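Local coordinates for protein siderophore enterobactin esterase (PDB 6GUO) that hydrolyses the ester bonds of the xenosiderophore enterobactin inside the fungal cell, so that its iron is released, at residues P100-D105 with G163-G168. Sequence-based numbering, arbitrary orientation.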
ATOM      1  N   PRO A 100      -1.739   2.136  21.776  1.00 24.40           N
ATOM      2  CA  PRO A 100      -2.011   3.368  22.543  1.00 25.07           C
ATOM      3  C   PRO A 100      -0.750   4.148  22.976  1.00 24.53           C
ATOM      4  O   PRO A 100      -0.836   5.350  23.245  1.00 25.95           O
ATOM      5  CB  PRO A 100      -2.769   2.870  23.783  1.00 27.35           C
ATOM      6  CG  PRO A 100      -3.214   1.489  23.471  1.00 28.32           C
ATOM      7  CD  PRO A 100      -2.276   0.935  22.445  1.00 26.50           C
ATOM      8  N   ARG A 101       0.398   3.470  23.041  1.00 23.11           N
ATOM      9  CA  ARG A 101       1.683   4.108  23.380  1.00 23.88           C
ATOM     10  C   ARG A 101       2.111   5.217  22.415  1.00 21.38           C
ATOM     11  O   ARG A 101       2.926   6.066  22.771  1.00 20.76           O
ATOM     12  CB  ARG A 101       2.795   3.056  23.460  1.00 26.03           C
ATOM     13  CG  ARG A 101       2.665   2.139  24.667  1.00 28.19           C
ATOM     14  CD  ARG A 101       3.701   1.032  24.656  1.00 29.41           C
ATOM     15  NE  ARG A 101       5.072   1.546  24.602  1.00 27.35           N
ATOM     16  CZ  ARG A 101       6.159   0.792  24.443  1.00 26.60           C
ATOM     17  NH1 ARG A 101       7.356   1.367  24.391  1.00 26.33           N
ATOM     18  NH2 ARG A 101       6.065  -0.532  24.334  1.00 27.24           N
ATOM     19  N   ARG A 102       1.573   5.195  21.196  1.00 19.89           N
ATOM     20  CA  ARG A 102       1.893   6.211  20.191  1.00 20.53           C
ATOM     21  C   ARG A 102       1.612   7.654  20.632  1.00 20.59           C
ATOM     22  O   ARG A 102       2.324   8.562  20.212  1.00 21.30           O
ATOM     23  CB  ARG A 102       1.153   5.915  18.877  1.00 19.13           C
ATOM     24  CG  ARG A 102      -0.347   6.170  18.929  1.00 20.00           C
ATOM     25  CD  ARG A 102      -1.051   5.569  17.725  1.00 20.68           C
ATOM     26  NE  ARG A 102      -0.640   6.226  16.484  1.00 21.52           N
ATOM     27  CZ  ARG A 102      -1.137   7.372  16.007  1.00 22.22           C
ATOM     28  NH1 ARG A 102      -0.672   7.856  14.857  1.00 22.78           N
ATOM     29  NH2 ARG A 102      -2.085   8.049  16.655  1.00 23.02           N
ATOM     30  N   SER A 103       0.585   7.860  21.462  1.00 21.69           N
ATOM     31  CA  SER A 103       0.203   9.208  21.895  0.50 22.77           C
ATOM     32  C   SER A 103       1.321   9.886  22.681  1.00 22.79           C
ATOM     33  O   SER A 103       1.568  11.077  22.502  1.00 22.90           O
ATOM     34  CB  SER A 103      -1.092   9.190  22.716  0.50 23.38           C
ATOM     35  OG  SER A 103      -0.916   8.569  23.975  0.50 22.76           O
ATOM     36  N   TYR A 104       1.998   9.126  23.539  1.00 21.92           N
ATOM     37  CA  TYR A 104       3.147   9.647  24.288  1.00 22.43           C
ATOM     38  C   TYR A 104       4.360   9.833  23.368  1.00 22.36           C
ATOM     39  O   TYR A 104       4.976  10.901  23.355  1.00 21.41           O
ATOM     40  CB  TYR A 104       3.507   8.731  25.460  1.00 24.05           C
ATOM     41  CG  TYR A 104       4.702   9.226  26.238  1.00 26.02           C
ATOM     42  CD1 TYR A 104       4.619  10.380  27.012  1.00 28.41           C
ATOM     43  CD2 TYR A 104       5.925   8.558  26.178  1.00 27.64           C
ATOM     44  CE1 TYR A 104       5.716  10.851  27.719  1.00 30.87           C
ATOM     45  CE2 TYR A 104       7.030   9.022  26.880  1.00 30.26           C
ATOM     46  CZ  TYR A 104       6.921  10.167  27.651  1.00 32.10           C
ATOM     47  OH  TYR A 104       8.013  10.630  28.352  1.00 32.63           O
ATOM     48  N   ASP A 105       4.687   8.795  22.599  1.00 20.76           N
ATOM     49  CA  ASP A 105       5.883   8.804  21.759  1.00 22.26           C
ATOM     50  C   ASP A 105       5.893   9.878  20.673  1.00 19.86           C
ATOM     51  O   ASP A 105       6.961  10.385  20.334  1.00 19.93           O
ATOM     52  CB  ASP A 105       6.122   7.436  21.099  1.00 22.50           C
ATOM     53  CG  ASP A 105       6.681   6.403  22.060  1.00 23.73           C
ATOM     54  OD1 ASP A 105       6.340   5.220  21.894  1.00 27.44           O
ATOM     55  OD2 ASP A 105       7.458   6.751  22.968  1.00 24.70           O
ATOM     56  N   GLY A 163       5.558   9.660   8.844  1.00 14.37           N
ATOM     57  CA  GLY A 163       4.538   9.424   9.855  1.00 14.49           C
ATOM     58  C   GLY A 163       3.177   9.918   9.385  1.00 15.22           C
ATOM     59  O   GLY A 163       3.095  10.858   8.593  1.00 15.37           O
ATOM     60  N   HIS A 164       2.123   9.261   9.870  1.00 15.40           N
ATOM     61  CA  HIS A 164       0.734   9.622   9.592  1.00 16.11           C
ATOM     62  C   HIS A 164       0.018  10.015  10.887  1.00 16.09           C
ATOM     63  O   HIS A 164       0.249   9.401  11.929  1.00 16.62           O
ATOM     64  CB  HIS A 164      -0.001   8.456   8.926  1.00 16.49           C
ATOM     65  CG  HIS A 164      -1.469   8.692   8.732  1.00 16.87           C
ATOM     66  ND1 HIS A 164      -2.412   8.313   9.660  1.00 17.63           N
ATOM     67  CD2 HIS A 164      -2.154   9.254   7.708  1.00 16.95           C
ATOM     68  CE1 HIS A 164      -3.614   8.639   9.218  1.00 17.21           C
ATOM     69  NE2 HIS A 164      -3.484   9.210   8.038  1.00 17.27           N
ATOM     70  N   SER A 165      -0.843  11.036  10.798  1.00 15.88           N
ATOM     71  CA  SER A 165      -1.637  11.535  11.933  0.60 16.05           C
ATOM     72  C   SER A 165      -0.707  12.060  13.045  1.00 15.96           C
ATOM     73  O   SER A 165       0.066  12.983  12.781  1.00 15.39           O
ATOM     74  CB  SER A 165      -2.702  10.514  12.395  0.60 17.30           C
ATOM     75  OG  SER A 165      -2.168   9.346  12.985  0.60 15.76           O
ATOM     76  N   TYR A 166      -0.744  11.506  14.262  1.00 15.86           N
ATOM     77  CA  TYR A 166       0.280  11.880  15.254  1.00 16.28           C
ATOM     78  C   TYR A 166       1.700  11.655  14.730  1.00 15.98           C
ATOM     79  O   TYR A 166       2.607  12.412  15.075  1.00 15.95           O
ATOM     80  CB  TYR A 166       0.095  11.135  16.583  1.00 18.09           C
ATOM     81  CG  TYR A 166      -0.977  11.675  17.510  1.00 19.75           C
ATOM     82  CD1 TYR A 166      -1.672  12.863  17.236  1.00 21.38           C
ATOM     83  CD2 TYR A 166      -1.268  11.014  18.697  1.00 20.75           C
ATOM     84  CE1 TYR A 166      -2.635  13.344  18.100  1.00 23.01           C
ATOM     85  CE2 TYR A 166      -2.232  11.493  19.567  1.00 22.32           C
ATOM     86  CZ  TYR A 166      -2.908  12.660  19.265  1.00 23.50           C
ATOM     87  OH  TYR A 166      -3.868  13.146  20.112  1.00 26.46           O
ATOM     88  N   GLY A 167       1.886  10.622  13.904  1.00 15.42           N
ATOM     89  CA  GLY A 167       3.151  10.407  13.201  1.00 15.77           C
ATOM     90  C   GLY A 167       3.574  11.582  12.329  1.00 15.50           C
ATOM     91  O   GLY A 167       4.757  11.918  12.264  1.00 15.28           O
ATOM     92  N   GLY A 168       2.611  12.205  11.653  1.00 15.93           N
ATOM     93  CA  GLY A 168       2.865  13.389  10.836  1.00 16.23           C
ATOM     94  C   GLY A 168       3.219  14.590  11.695  1.00 16.35           C
ATOM     95  O   GLY A 168       4.107  15.371  11.349  1.00 15.95           O
TER
HETATM   96  O   HOH W   1      -3.244  10.143  15.571  1.00 25.71           O
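R102, on the short helix 102-106, reaches the turn at S165 and Y166 with its guanidinium group. From CB, CG sits between the backbone N and the carbonyl carbon (chi1 72°), and the chain then bends at chi3, which brings the tip over to the turn. NE looks back and forms a salt bridge with D59. R102 CZ lies 4.0 Å from Y166 CB. R102 NH1 donates a hydrogen bond to S165 OG, 2.8 Å long and bent to 139°, with the oxygen tilted out of the guanidinium plane. H164 O lies at the guanidinium edge, 3.4 Å from R102 NH1. R102 NH2 gives a 2.6 Å hydrogen bond to a water oxygen that also accepts from Y166 N. R102 NH2 also packs 3.7 Å from Y166 CD2. The guanidinium and Y166 ring planes are only 2° apart, but the approach is oblique and the two side chains cross at about a right angle.

Next to it, S103 CB meets Y166 CE2 at 4.1 Å. In one of its two conformers S103 OG hydrogen-bonds A127 O; Y166 OH hydrogen-bonds E126.

S165 OG also donates to H164 O at 2.6 Å, from above the carbonyl plane. Both S165 OG bonds are those of one of its two conformers. The S165 backbone has a positive phi in a strained turn between strand 156-164 and helix 166-177. G163, S165 and G167 fit the GxSxG pattern. Such a sharp strand-to-helix turn is characteristic of the nucleophile elbow of alpha/beta-hydrolases, with S165 the probable nucleophile and H284 touching its side chain.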